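Local atomic coordinates of glucose-binding protein (Thermus thermophilus HB27, PDB entry 2B3F), a protein that binds glucose and galactose as a periplasmic solute-binding protein and probably delivers sugar to a binding-protein-dependent transport system. Residues A[64-69]-A[274-279]; A[116-121]-A[313-318]; A[308-313]-A[324-329]. All blocks are in the same frame, centred on the assembly; numbering follows the deposited sequence.

Interaction 1: residues A[64-69]-A[274-279]; sequences QVHAGM and MMLSDS. With GAL (beta-D-galactopyranose), chain G.
L276 meets H66 beside the bound galactose: its CD1 lies 4.1 Å from H66 NE2 and packs beside the spot where that nitrogen meets GAL O2, an apolar wall next to the bond. At S277 the backbone takes over. S277 O accepts from A67 N at 2.9 Å in a nearly straight bond (169°), while a water accepts from S277 N and donates to A67 O, joining the two segments beside the A67-S277 bond. The small S277 and A67 side chains allow their CB atoms to come together, and S277 OG turns to N117 O.

These residues belong to the antiparallel pairing of strands 62-66 and 272-280 in a mixed sheet that supplies part of the sugar site of this periplasmic binding protein. D278 stands opposite H66 as a non-hydrogen-bonded pair, both side chains on the face turned to galactose. With CG beside its backbone N (chi1 -66°), D278 aims a bidentate carboxylate at the ligand: OD1 accepts from GAL O2 at 2.6 Å, and OD2 from GAL O3 at 2.6 Å. H66 NE2 donates to the same GAL O2 at 2.8 Å, its ring oriented through ND1 by E70. GAL O2 is thus both donor and acceptor. The extended side chain of Q64 brings NE2 to D278 OD1 at 3.1 Å, from above the carboxylate plane; its OE1 accepts from W8 N, which makes the amide a second-shell brace between two sugar-binding residues.

S279 pairs with V65 through two backbone bonds, their side chains on the face opposite H66 and D278. S279 OG adds a bond to V65 O at 2.8 Å, reaching it from the other side of the carbonyl plane to S279 N, and is also bonded to S113 OG.

Interaction 2: residues A[116-121]-A[313-318]; sequences VNIHRS and GSIAAR. With GAL (beta-D-galactopyranose), chain G.
A serine methylene, not another ring, covers one face of the H119 imidazole: S314 CB sits 3.4 Å from the ring centroid, only 13° off the normal, as a CH-pi contact. It occurs where the loop between helices 302-312 and 328-339 runs antiparallel to the chain entering strand 119-120, forming a single beta bridge next to H119, a residue of the galactose pocket. I118 and I315 make that bridge, with I118 N bonded to I315 O at 2.8 Å and I315 N to I118 O at 3.0 Å. Their branched side chains add an apolar contact, I118 CB to I315 CG1 at 3.7 Å, and both pack against W337 of helix 328-339. The methyl of A317 is small enough to fit beside I118 CG1 and the N117 carbonyl.

G313 leaves the preceding helix with positive phi (102°), a conformation that suits glycine, and lets the chain turn so that S314 comes over the ring. H119 ND1 is held by D243, and its NE2 bonds the sugar-binding K312 from the strand side. N117 OD1 accepts from the backbone N of D278, another sugar-binding residue, and so probably steadies it. Set between backbone N and carbonyl carbon (chi1 40°), S314 OG reaches its firmer partner, N309 OD1, and meets N117 ND2 in a weak hydrogen bond at 3.4 Å.

Interaction 3: residues A[308-313]-A[324-329]; sequences SNPLKG and SKYNAY. Unlike the reference sequence in segment 308-313: S308 (reference Phe). With GAL (beta-D-galactopyranose), chain G.
The C-terminal end of helix 302-312, which carries a sugar-binding lysine, packs against the connection leading into helix 328-339. P310 and Y326 supply the main contact. P310 CG sits over one face of the Y326 ring, 3.8 Å from its centroid and displaced toward the rim, a CH-pi contact in which the two side chains cross at a slant. The rigid proline ring also sets CD 3.7 Å from Y326 CE1, and proline, lacking an N-H, suits a helix kinked here. Y326 CG is anti to its carbonyl carbon (chi1 -66°), a setting that swings the ring beside the helix. N309 CB comes to the ring's edge, 3.5 Å from Y326 OH, and that hydroxyl is bonded to D306 one turn earlier.

A water bridges the two backbones, donating to P310 O at 3.3 Å and accepting from N327 N at 2.8 Å. Farther along, the edge of Y329 approaches the G313 carbonyl, CE2 to O at 3.5 Å, while its hydroxyl is held by D243.

Bends at chi2 and chi4 bring K312 NZ to GAL O3 at 2.9 Å. The contact thus secures a helix end whose last residue sends its side chain into the galactose site.

In the fold
Strand 272-280 connects interactions 1 and 2: it pairs with strand 62-66 in the first, and strand 119-120 of the second is its neighbour in the same mixed sheet. Their centres lie about 10 Å apart. The centre of interaction 3 lies about 10 Å from that of interaction 2 and about 19 Å from that of interaction 1; it shares G313 with interaction 2, where helix 302-312 ends. Along the chain, the segments of interaction 1 alternate with those of interaction 2, as do those of 2 with 3, whereas interaction 1 closes before interaction 3 opens. All three reach galactose, so widely separated parts of the sequence, from sheet to helix end, converge on one sugar pocket.

Interaction 1: residues A[64-69]-A[274-279]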
ATOM      1  N   GLN A  64       2.506  10.367   8.309  1.00 13.48           N
ATOM      2  CA  GLN A  64       2.512   9.441   7.198  1.00 13.38           C
ATOM      3  C   GLN A  64       1.241   9.615   6.362  1.00 13.79           C
ATOM      4  O   GLN A  64       0.120   9.644   6.881  1.00 14.16           O
ATOM      5  CB  GLN A  64       2.576   8.009   7.726  1.00 13.26           C
ATOM      6  CG  GLN A  64       2.634   6.961   6.664  1.00 12.95           C
ATOM      7  CD  GLN A  64       2.521   5.527   7.232  1.00 13.00           C
ATOM      8  OE1 GLN A  64       2.543   5.339   8.440  1.00 14.50           O
ATOM      9  NE2 GLN A  64       2.414   4.548   6.351  1.00 12.98           N
ATOM     10  N   VAL A  65       1.427   9.760   5.062  1.00 14.13           N
ATOM     11  CA  VAL A  65       0.320   9.978   4.151  1.00 13.65           C
ATOM     12  C   VAL A  65       0.659   9.441   2.778  1.00 13.58           C
ATOM     13  O   VAL A  65       1.785   9.528   2.299  1.00 12.92           O
ATOM     14  CB  VAL A  65      -0.060  11.472   4.084  1.00 13.71           C
ATOM     15  CG1 VAL A  65       1.119  12.321   3.625  1.00 13.85           C
ATOM     16  CG2 VAL A  65      -1.319  11.712   3.234  1.00 14.90           C
ATOM     17  N   HIS A  66      -0.339   8.860   2.139  1.00 13.83           N
ATOM     18  CA  HIS A  66      -0.146   8.305   0.837  1.00 13.60           C
ATOM     19  C   HIS A  66      -0.118   9.357  -0.257  1.00 14.07           C
ATOM     20  O   HIS A  66      -0.997  10.206  -0.341  1.00 13.22           O
ATOM     21  CB  HIS A  66      -1.249   7.296   0.500  1.00 14.25           C
ATOM     22  CG  HIS A  66      -1.126   6.013   1.255  1.00 13.44           C
ATOM     23  ND1 HIS A  66      -2.173   5.470   1.960  1.00 14.12           N
ATOM     24  CD2 HIS A  66      -0.084   5.169   1.409  1.00 13.42           C
ATOM     25  CE1 HIS A  66      -1.784   4.332   2.508  1.00 15.62           C
ATOM     26  NE2 HIS A  66      -0.523   4.119   2.186  1.00 13.93           N
ATOM     27  N   ALA A  67       0.858   9.228  -1.140  1.00 14.45           N
ATOM     28  CA  ALA A  67       0.909  10.095  -2.324  1.00 14.51           C
ATOM     29  C   ALA A  67      -0.306   9.826  -3.207  1.00 14.87           C
ATOM     30  O   ALA A  67      -0.700   8.667  -3.410  1.00 15.55           O
ATOM     31  CB  ALA A  67       2.182   9.851  -3.101  1.00 15.40           C
ATOM     32  N   GLY A  68      -0.879  10.897  -3.739  1.00 14.62           N
ATOM     33  CA  GLY A  68      -2.011  10.808  -4.656  1.00 14.71           C
ATOM     34  C   GLY A  68      -3.257  11.423  -4.047  1.00 14.98           C
ATOM     35  O   GLY A  68      -3.177  12.365  -3.262  1.00 14.46           O
ATOM     36  N   MET A  69      -4.420  10.861  -4.399  1.00 15.30           N
ATOM     37  CA  MET A  69      -5.691  11.451  -4.008  1.00 16.10           C
ATOM     38  C   MET A  69      -5.943  11.429  -2.526  1.00 16.21           C
ATOM     39  O   MET A  69      -6.650  12.280  -2.033  1.00 16.15           O
ATOM     40  CB  MET A  69      -6.840  10.798  -4.760  1.00 17.89           C
ATOM     41  CG  MET A  69      -6.827  11.118  -6.226  1.00 19.05           C
ATOM     42  SD  MET A  69      -6.932  12.906  -6.518  1.00 28.26           S
ATOM     43  CE  MET A  69      -6.640  12.977  -8.280  1.00 28.31           C
ATOM     44  N   MET A 274       1.256  -2.116  -9.572  1.00 14.73           N
ATOM     45  CA  MET A 274       0.273  -1.273  -8.899  1.00 14.74           C
ATOM     46  C   MET A 274       0.959  -0.662  -7.685  1.00 14.58           C
ATOM     47  O   MET A 274       1.259  -1.360  -6.710  1.00 14.23           O
ATOM     48  CB  MET A 274      -0.971  -2.074  -8.464  1.00 13.73           C
ATOM     49  CG  MET A 274      -1.971  -1.193  -7.761  1.00 14.78           C
ATOM     50  SD  MET A 274      -3.486  -2.074  -7.276  1.00 16.62           S
ATOM     51  CE  MET A 274      -4.382  -2.059  -8.780  1.00 15.92           C
ATOM     52  N   MET A 275       1.239   0.633  -7.772  1.00 14.05           N
ATOM     53  CA  MET A 275       2.086   1.283  -6.782  1.00 14.10           C
ATOM     54  C   MET A 275       1.298   2.039  -5.732  1.00 13.29           C
ATOM     55  O   MET A 275       0.107   2.344  -5.903  1.00 13.62           O
ATOM     56  CB  MET A 275       3.079   2.254  -7.461  1.00 14.84           C
ATOM     57  CG  MET A 275       2.435   3.422  -8.157  1.00 16.27           C
ATOM     58  SD  MET A 275       1.932   4.822  -7.115  1.00 24.15           S
ATOM     59  CE  MET A 275       3.520   5.469  -6.545  1.00 22.66           C
ATOM     60  N   LEU A 276       1.998   2.335  -4.641  1.00 12.78           N
ATOM     61  CA  LEU A 276       1.601   3.315  -3.646  1.00 12.82           C
ATOM     62  C   LEU A 276       2.899   3.900  -3.091  1.00 12.39           C
ATOM     63  O   LEU A 276       3.979   3.320  -3.295  1.00 12.79           O
ATOM     64  CB  LEU A 276       0.784   2.653  -2.508  1.00 12.69           C
ATOM     65  CG  LEU A 276       1.497   1.499  -1.804  1.00 12.56           C
ATOM     66  CD1 LEU A 276       1.581   1.713  -0.304  1.00 11.57           C
ATOM     67  CD2 LEU A 276       0.918   0.120  -2.175  1.00 12.61           C
ATOM     68  N   SER A 277       2.794   5.004  -2.376  1.00 12.43           N
ATOM     69  CA  SER A 277       3.984   5.639  -1.816  1.00 12.93           C
ATOM     70  C   SER A 277       3.662   6.298  -0.499  1.00 13.00           C
ATOM     71  O   SER A 277       2.737   7.098  -0.414  1.00 12.78           O
ATOM     72  CB  SER A 277       4.555   6.670  -2.804  1.00 13.28           C
ATOM     73  OG  SER A 277       5.653   7.345  -2.219  1.00 14.88           O
ATOM     74  N   ASP A 278       4.412   5.914   0.536  1.00 12.98           N
ATOM     75  CA  ASP A 278       4.363   6.551   1.826  1.00 13.30           C
ATOM     76  C   ASP A 278       5.163   7.846   1.738  1.00 13.80           C
ATOM     77  O   ASP A 278       6.264   7.842   1.199  1.00 14.39           O
ATOM     78  CB  ASP A 278       4.959   5.632   2.889  1.00 13.42           C
ATOM     79  CG  ASP A 278       4.120   4.358   3.104  1.00 13.08           C
ATOM     80  OD1 ASP A 278       2.902   4.528   3.338  1.00 13.43           O
ATOM     81  OD2 ASP A 278       4.682   3.248   3.026  1.00 13.60           O
ATOM     82  N   SER A 279       4.588   8.923   2.248  1.00 13.95           N
ATOM     83  CA  SER A 279       5.187  10.251   2.191  1.00 14.02           C
ATOM     84  C   SER A 279       4.932  11.008   3.492  1.00 15.29           C
ATOM     85  O   SER A 279       4.059  10.639   4.285  1.00 14.19           O
ATOM     86  CB  SER A 279       4.647  11.000   0.954  1.00 13.71           C
ATOM     87  OG  SER A 279       3.338  11.479   1.122  1.00 14.47           O
TER
HETATM   88  C1  GAL G3310       0.043   0.688   3.671  1.00 11.43           C
HETATM   89  C2  GAL G3310       1.310   1.516   3.929  1.00 12.31           C
HETATM   90  C3  GAL G3310       2.517   0.634   4.215  1.00 11.16           C
HETATM   91  C4  GAL G3310       2.211  -0.381   5.318  1.00 12.13           C
HETATM   92  C5  GAL G3310       0.863  -1.071   4.995  1.00 12.53           C
HETATM   93  C6  GAL G3310       0.411  -2.112   6.032  1.00 11.86           C
HETATM   94  O1  GAL G3310      -1.069   1.509   3.478  1.00 13.35           O
HETATM   95  O2  GAL G3310       1.539   2.382   2.806  1.00 11.86           O
HETATM   96  O3  GAL G3310       3.624   1.434   4.603  1.00 13.91           O
HETATM   97  O4  GAL G3310       2.185   0.315   6.536  1.00 16.88           O
HETATM   98  O5  GAL G3310      -0.175  -0.137   4.820  1.00 11.75           O
HETATM   99  O6  GAL G3310      -0.008  -1.485   7.208  1.00 12.59           O
HETATM  100  O   HOH W   1       0.006   6.029  -2.635  1.00 14.41           O

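Interaction 2: residues A[116-121]-A[313-318]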
ATOM      1  N   VAL A 116       8.932   8.699   0.619  1.00 15.99           N
ATOM      2  CA  VAL A 116      10.035   7.962   1.219  1.00 15.87           C
ATOM      3  C   VAL A 116      10.296   6.623   0.550  1.00 15.34           C
ATOM      4  O   VAL A 116      11.363   6.048   0.707  1.00 15.94           O
ATOM      5  CB  VAL A 116       9.863   7.805   2.745  1.00 16.13           C
ATOM      6  CG1 VAL A 116       8.698   6.906   3.098  1.00 18.63           C
ATOM      7  CG2 VAL A 116      11.171   7.268   3.383  1.00 17.10           C
ATOM      8  N   ASN A 117       9.310   6.119  -0.188  1.00 14.89           N
ATOM      9  CA  ASN A 117       9.379   4.792  -0.739  1.00 14.56           C
ATOM     10  C   ASN A 117       8.413   4.596  -1.900  1.00 14.47           C
ATOM     11  O   ASN A 117       7.653   5.505  -2.284  1.00 13.95           O
ATOM     12  CB  ASN A 117       9.104   3.746   0.366  1.00 14.25           C
ATOM     13  CG  ASN A 117       7.667   3.785   0.882  1.00 15.16           C
ATOM     14  OD1 ASN A 117       6.824   4.482   0.347  1.00 16.45           O
ATOM     15  ND2 ASN A 117       7.392   3.008   1.934  1.00 15.99           N
ATOM     16  N   ILE A 118       8.480   3.401  -2.450  1.00 14.38           N
ATOM     17  CA  ILE A 118       7.471   2.860  -3.346  1.00 14.71           C
ATOM     18  C   ILE A 118       7.164   1.442  -2.844  1.00 13.96           C
ATOM     19  O   ILE A 118       8.058   0.606  -2.715  1.00 13.68           O
ATOM     20  CB  ILE A 118       7.965   2.771  -4.812  1.00 15.64           C
ATOM     21  CG1 ILE A 118       8.314   4.162  -5.366  1.00 15.57           C
ATOM     22  CG2 ILE A 118       6.955   2.078  -5.689  1.00 14.51           C
ATOM     23  CD1 ILE A 118       7.156   5.085  -5.608  1.00 18.50           C
ATOM     24  N   HIS A 119       5.893   1.182  -2.526  1.00 14.08           N
ATOM     25  CA  HIS A 119       5.426  -0.180  -2.315  1.00 13.86           C
ATOM     26  C   HIS A 119       4.617  -0.646  -3.537  1.00 13.62           C
ATOM     27  O   HIS A 119       4.032   0.158  -4.281  1.00 13.22           O
ATOM     28  CB  HIS A 119       4.533  -0.308  -1.060  1.00 13.61           C
ATOM     29  CG  HIS A 119       5.258  -0.537   0.244  1.00 13.06           C
ATOM     30  ND1 HIS A 119       5.980  -1.678   0.519  1.00 12.20           N
ATOM     31  CD2 HIS A 119       5.289   0.207   1.377  1.00 12.55           C
ATOM     32  CE1 HIS A 119       6.432  -1.615   1.764  1.00 12.76           C
ATOM     33  NE2 HIS A 119       6.029  -0.479   2.302  1.00 13.60           N
ATOM     34  N   ARG A 120       4.575  -1.958  -3.707  1.00 14.06           N
ATOM     35  CA  ARG A 120       3.770  -2.617  -4.725  1.00 14.32           C
ATOM     36  C   ARG A 120       2.620  -3.355  -4.037  1.00 14.88           C
ATOM     37  O   ARG A 120       2.853  -4.106  -3.074  1.00 15.27           O
ATOM     38  CB  ARG A 120       4.610  -3.648  -5.456  1.00 14.49           C
ATOM     39  CG  ARG A 120       3.911  -4.237  -6.646  1.00 14.55           C
ATOM     40  CD  ARG A 120       4.846  -5.088  -7.456  1.00 15.61           C
ATOM     41  NE  ARG A 120       4.219  -5.544  -8.678  1.00 16.00           N
ATOM     42  CZ  ARG A 120       4.865  -6.205  -9.630  1.00 18.45           C
ATOM     43  NH1 ARG A 120       6.138  -6.487  -9.479  1.00 20.57           N
ATOM     44  NH2 ARG A 120       4.244  -6.564 -10.734  1.00 19.15           N
ATOM     45  N   SER A 121       1.418  -3.159  -4.560  1.00 15.04           N
ATOM     46  CA  SER A 121       0.225  -3.783  -4.023  1.00 14.85           C
ATOM     47  C   SER A 121       0.029  -5.213  -4.548  1.00 15.71           C
ATOM     48  O   SER A 121      -0.326  -6.117  -3.771  1.00 14.48           O
ATOM     49  CB  SER A 121      -1.010  -2.939  -4.352  1.00 15.74           C
ATOM     50  OG  SER A 121      -2.192  -3.627  -3.954  1.00 14.96           O
ATOM     51  N   GLY A 313      10.723  -3.561   3.014  1.00 15.33           N
ATOM     52  CA  GLY A 313      10.205  -4.381   1.926  1.00 15.58           C
ATOM     53  C   GLY A 313       9.809  -3.564   0.693  1.00 15.70           C
ATOM     54  O   GLY A 313       9.616  -4.105  -0.380  1.00 18.44           O
ATOM     55  N   SER A 314       9.682  -2.262   0.882  1.00 16.11           N
ATOM     56  CA  SER A 314       9.490  -1.303  -0.201  1.00 15.77           C
ATOM     57  C   SER A 314      10.843  -1.039  -0.851  1.00 16.82           C
ATOM     58  O   SER A 314      11.885  -1.405  -0.317  1.00 18.06           O
ATOM     59  CB  SER A 314       8.953   0.023   0.338  1.00 15.83           C
ATOM     60  OG  SER A 314       9.555   0.399   1.564  1.00 15.92           O
ATOM     61  N   ILE A 315      10.789  -0.362  -1.988  1.00 16.36           N
ATOM     62  CA  ILE A 315      11.989   0.162  -2.631  1.00 16.12           C
ATOM     63  C   ILE A 315      12.027   1.682  -2.408  1.00 16.12           C
ATOM     64  O   ILE A 315      11.042   2.298  -1.995  1.00 15.64           O
ATOM     65  CB  ILE A 315      12.032  -0.223  -4.136  1.00 15.71           C
ATOM     66  CG1 ILE A 315      10.908   0.468  -4.916  1.00 16.58           C
ATOM     67  CG2 ILE A 315      11.998  -1.746  -4.284  1.00 14.43           C
ATOM     68  CD1 ILE A 315      10.805   0.138  -6.401  1.00 16.18           C
ATOM     69  N   ALA A 316      13.191   2.294  -2.679  1.00 15.94           N
ATOM     70  CA  ALA A 316      13.309   3.726  -2.549  1.00 16.26           C
ATOM     71  C   ALA A 316      12.501   4.430  -3.646  1.00 15.23           C
ATOM     72  O   ALA A 316      12.359   3.908  -4.748  1.00 16.07           O
ATOM     73  CB  ALA A 316      14.782   4.138  -2.647  1.00 16.97           C
ATOM     74  N   ALA A 317      11.995   5.607  -3.320  1.00 15.29           N
ATOM     75  CA  ALA A 317      11.383   6.502  -4.320  1.00 15.88           C
ATOM     76  C   ALA A 317      12.472   7.222  -5.149  1.00 16.45           C
ATOM     77  O   ALA A 317      12.259   7.524  -6.320  1.00 16.83           O
ATOM     78  CB  ALA A 317      10.494   7.516  -3.659  1.00 15.94           C
ATOM     79  N   ARG A 318      13.616   7.492  -4.533  1.00 16.75           N
ATOM     80  CA  ARG A 318      14.713   8.198  -5.228  1.00 17.32           C
ATOM     81  C   ARG A 318      15.257   7.378  -6.369  1.00 17.67           C
ATOM     82  O   ARG A 318      15.577   6.197  -6.195  1.00 18.09           O
ATOM     83  CB  ARG A 318      15.852   8.519  -4.272  1.00 17.78           C
ATOM     84  CG  ARG A 318      15.566   9.682  -3.363  1.00 18.72           C
ATOM     85  CD  ARG A 318      16.795  10.016  -2.575  1.00 19.93           C
ATOM     86  NE  ARG A 318      17.827  10.575  -3.457  1.00 20.28           N
ATOM     87  CZ  ARG A 318      18.052  11.866  -3.634  1.00 20.75           C
ATOM     88  NH1 ARG A 318      17.386  12.795  -2.970  1.00 19.25           N
ATOM     89  NH2 ARG A 318      19.015  12.225  -4.469  1.00 22.12           N
TER
HETATM   90  C1  GAL G3310       0.043   0.688   3.671  1.00 11.43           C
HETATM   91  C2  GAL G3310       1.310   1.516   3.929  1.00 12.31           C
HETATM   92  C3  GAL G3310       2.517   0.634   4.215  1.00 11.16           C
HETATM   93  C4  GAL G3310       2.211  -0.381   5.318  1.00 12.13           C
HETATM   94  C5  GAL G3310       0.863  -1.071   4.995  1.00 12.53           C
HETATM   95  C6  GAL G3310       0.411  -2.112   6.032  1.00 11.86           C
HETATM   96  O1  GAL G3310      -1.069   1.509   3.478  1.00 13.35           O
HETATM   97  O2  GAL G3310       1.539   2.382   2.806  1.00 11.86           O
HETATM   98  O3  GAL G3310       3.624   1.434   4.603  1.00 13.91           O
HETATM   99  O4  GAL G3310       2.185   0.315   6.536  1.00 16.88           O
HETATM  100  O5  GAL G3310      -0.175  -0.137   4.820  1.00 11.75           O
HETATM  101  O6  GAL G3310      -0.008  -1.485   7.208  1.00 12.59           O

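Interaction 3: residues A[308-313]-A[324-329]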
ATOM      1  N   SER A 308      16.383   2.807   5.419  1.00 20.79           N
ATOM      2  CA  SER A 308      15.068   2.313   5.873  1.00 19.77           C
ATOM      3  C   SER A 308      14.429   1.281   4.960  1.00 19.40           C
ATOM      4  O   SER A 308      13.881   0.272   5.436  1.00 18.76           O
ATOM      5  CB  SER A 308      14.118   3.482   6.097  1.00 20.51           C
ATOM      6  OG  SER A 308      13.987   4.266   4.928  1.00 21.60           O
ATOM      7  N   ASN A 309      14.450   1.504   3.649  1.00 17.72           N
ATOM      8  CA  ASN A 309      13.665   0.654   2.760  1.00 17.81           C
ATOM      9  C   ASN A 309      14.069  -0.806   2.707  1.00 17.03           C
ATOM     10  O   ASN A 309      13.210  -1.667   2.631  1.00 16.87           O
ATOM     11  CB  ASN A 309      13.493   1.281   1.369  1.00 17.48           C
ATOM     12  CG  ASN A 309      12.564   2.469   1.409  1.00 19.02           C
ATOM     13  OD1 ASN A 309      11.413   2.342   1.835  1.00 18.67           O
ATOM     14  ND2 ASN A 309      13.051   3.640   1.007  1.00 18.10           N
ATOM     15  N   PRO A 310      15.374  -1.114   2.765  1.00 17.68           N
ATOM     16  CA  PRO A 310      15.723  -2.543   2.835  1.00 17.80           C
ATOM     17  C   PRO A 310      15.072  -3.304   4.019  1.00 17.85           C
ATOM     18  O   PRO A 310      14.797  -4.506   3.905  1.00 19.88           O
ATOM     19  CB  PRO A 310      17.258  -2.522   2.948  1.00 18.31           C
ATOM     20  CG  PRO A 310      17.656  -1.217   2.252  1.00 17.63           C
ATOM     21  CD  PRO A 310      16.567  -0.249   2.667  1.00 17.15           C
ATOM     22  N   LEU A 311      14.843  -2.613   5.125  1.00 16.99           N
ATOM     23  CA  LEU A 311      14.140  -3.197   6.281  1.00 16.79           C
ATOM     24  C   LEU A 311      12.632  -3.339   6.045  1.00 17.21           C
ATOM     25  O   LEU A 311      11.983  -4.259   6.561  1.00 16.81           O
ATOM     26  CB  LEU A 311      14.361  -2.338   7.519  1.00 17.22           C
ATOM     27  CG  LEU A 311      15.805  -2.266   8.018  1.00 18.42           C
ATOM     28  CD1 LEU A 311      15.973  -1.158   9.073  1.00 20.77           C
ATOM     29  CD2 LEU A 311      16.197  -3.628   8.592  1.00 21.73           C
ATOM     30  N   LYS A 312      12.083  -2.416   5.270  1.00 16.60           N
ATOM     31  CA  LYS A 312      10.624  -2.274   5.087  1.00 16.02           C
ATOM     32  C   LYS A 312      10.000  -3.228   4.077  1.00 16.27           C
ATOM     33  O   LYS A 312       8.832  -3.602   4.233  1.00 16.40           O
ATOM     34  CB  LYS A 312      10.324  -0.840   4.650  1.00 16.28           C
ATOM     35  CG  LYS A 312       8.860  -0.428   4.646  1.00 16.76           C
ATOM     36  CD  LYS A 312       8.256  -0.268   6.003  1.00 18.36           C
ATOM     37  CE  LYS A 312       6.960   0.533   5.912  1.00 18.06           C
ATOM     38  NZ  LYS A 312       5.942  -0.204   5.100  1.00 14.78           N
ATOM     39  N   GLY A 313      10.723  -3.561   3.014  1.00 15.33           N
ATOM     40  CA  GLY A 313      10.205  -4.381   1.926  1.00 15.58           C
ATOM     41  C   GLY A 313       9.809  -3.564   0.693  1.00 15.70           C
ATOM     42  O   GLY A 313       9.616  -4.105  -0.380  1.00 18.44           O
ATOM     43  N   SER A 324      22.496  -2.479  -4.387  1.00 23.95           N
ATOM     44  CA  SER A 324      23.290  -3.424  -3.601  1.00 23.84           C
ATOM     45  C   SER A 324      22.893  -3.411  -2.121  1.00 23.89           C
ATOM     46  O   SER A 324      23.283  -4.304  -1.381  1.00 24.15           O
ATOM     47  CB  SER A 324      24.801  -3.135  -3.752  1.00 24.51           C
ATOM     48  OG  SER A 324      25.159  -1.921  -3.116  1.00 25.11           O
ATOM     49  N   LYS A 325      22.115  -2.405  -1.704  1.00 23.54           N
ATOM     50  CA  LYS A 325      21.625  -2.306  -0.330  1.00 23.34           C
ATOM     51  C   LYS A 325      20.359  -3.143  -0.104  1.00 22.78           C
ATOM     52  O   LYS A 325      19.926  -3.275   1.032  1.00 22.55           O
ATOM     53  CB  LYS A 325      21.340  -0.854   0.036  1.00 24.41           C
ATOM     54  CG  LYS A 325      22.549   0.070  -0.032  1.00 26.47           C
ATOM     55  CD  LYS A 325      23.662  -0.413   0.874  1.00 28.94           C
ATOM     56  CE  LYS A 325      24.837   0.566   0.873  1.00 30.71           C
ATOM     57  NZ  LYS A 325      26.036  -0.038   1.554  1.00 32.96           N
ATOM     58  N   TYR A 326      19.822  -3.728  -1.178  1.00 21.94           N
ATOM     59  CA  TYR A 326      18.541  -4.454  -1.159  1.00 21.46           C
ATOM     60  C   TYR A 326      18.771  -5.941  -1.396  1.00 21.78           C
ATOM     61  O   TYR A 326      19.693  -6.348  -2.118  1.00 21.66           O
ATOM     62  CB  TYR A 326      17.568  -3.868  -2.217  1.00 20.34           C
ATOM     63  CG  TYR A 326      17.184  -2.458  -1.870  1.00 20.73           C
ATOM     64  CD1 TYR A 326      15.971  -2.169  -1.247  1.00 18.38           C
ATOM     65  CD2 TYR A 326      18.066  -1.392  -2.107  1.00 19.37           C
ATOM     66  CE1 TYR A 326      15.647  -0.870  -0.874  1.00 18.91           C
ATOM     67  CE2 TYR A 326      17.758  -0.104  -1.737  1.00 18.88           C
ATOM     68  CZ  TYR A 326      16.539   0.173  -1.133  1.00 18.32           C
ATOM     69  OH  TYR A 326      16.246   1.451  -0.738  1.00 17.61           O
ATOM     70  N   ASN A 327      17.930  -6.752  -0.761  1.00 21.47           N
ATOM     71  CA  ASN A 327      17.950  -8.189  -0.927  1.00 20.91           C
ATOM     72  C   ASN A 327      17.320  -8.587  -2.264  1.00 20.31           C
ATOM     73  O   ASN A 327      16.965  -7.731  -3.079  1.00 20.13           O
ATOM     74  CB  ASN A 327      17.289  -8.889   0.297  1.00 21.55           C
ATOM     75  CG  ASN A 327      15.783  -8.680   0.369  1.00 21.77           C
ATOM     76  OD1 ASN A 327      15.141  -8.385  -0.627  1.00 20.98           O
ATOM     77  ND2 ASN A 327      15.217  -8.839   1.567  1.00 21.81           N
ATOM     78  N   ALA A 328      17.203  -9.885  -2.501  1.00 20.09           N
ATOM     79  CA  ALA A 328      16.712 -10.389  -3.767  1.00 19.96           C
ATOM     80  C   ALA A 328      15.289  -9.912  -4.081  1.00 20.07           C
ATOM     81  O   ALA A 328      14.979  -9.635  -5.227  1.00 19.90           O
ATOM     82  CB  ALA A 328      16.784 -11.893  -3.777  1.00 20.93           C
ATOM     83  N   TYR A 329      14.430  -9.802  -3.059  1.00 19.81           N
ATOM     84  CA  TYR A 329      13.116  -9.207  -3.291  1.00 19.13           C
ATOM     85  C   TYR A 329      13.228  -7.722  -3.751  1.00 18.48           C
ATOM     86  O   TYR A 329      12.693  -7.351  -4.799  1.00 18.48           O
ATOM     87  CB  TYR A 329      12.105  -9.336  -2.102  1.00 18.86           C
ATOM     88  CG  TYR A 329      10.859  -8.641  -2.574  1.00 18.84           C
ATOM     89  CD1 TYR A 329      10.039  -9.244  -3.516  1.00 18.18           C
ATOM     90  CD2 TYR A 329      10.588  -7.312  -2.226  1.00 17.69           C
ATOM     91  CE1 TYR A 329       8.957  -8.580  -4.061  1.00 18.03           C
ATOM     92  CE2 TYR A 329       9.509  -6.646  -2.771  1.00 16.75           C
ATOM     93  CZ  TYR A 329       8.706  -7.294  -3.701  1.00 15.66           C
ATOM     94  OH  TYR A 329       7.650  -6.661  -4.265  1.00 17.40           O
TER
HETATM   95  C1  GAL G3310       0.043   0.688   3.671  1.00 11.43           C
HETATM   96  C2  GAL G3310       1.310   1.516   3.929  1.00 12.31           C
HETATM   97  C3  GAL G3310       2.517   0.634   4.215  1.00 11.16           C
HETATM   98  C4  GAL G3310       2.211  -0.381   5.318  1.00 12.13           C
HETATM   99  C5  GAL G3310       0.863  -1.071   4.995  1.00 12.53           C
HETATM  100  C6  GAL G3310       0.411  -2.112   6.032  1.00 11.86           C
HETATM  101  O1  GAL G3310      -1.069   1.509   3.478  1.00 13.35           O
HETATM  102  O2  GAL G3310       1.539   2.382   2.806  1.00 11.86           O
HETATM  103  O3  GAL G3310       3.624   1.434   4.603  1.00 13.91           O
HETATM  104  O4  GAL G3310       2.185   0.315   6.536  1.00 16.88           O
HETATM  105  O5  GAL G3310      -0.175  -0.137   4.820  1.00 11.75           O
HETATM  106  O6  GAL G3310      -0.008  -1.485   7.208  1.00 12.59           O
HETATM  107  O   HOH W   2      16.282  -5.591   1.199  1.00 24.04           O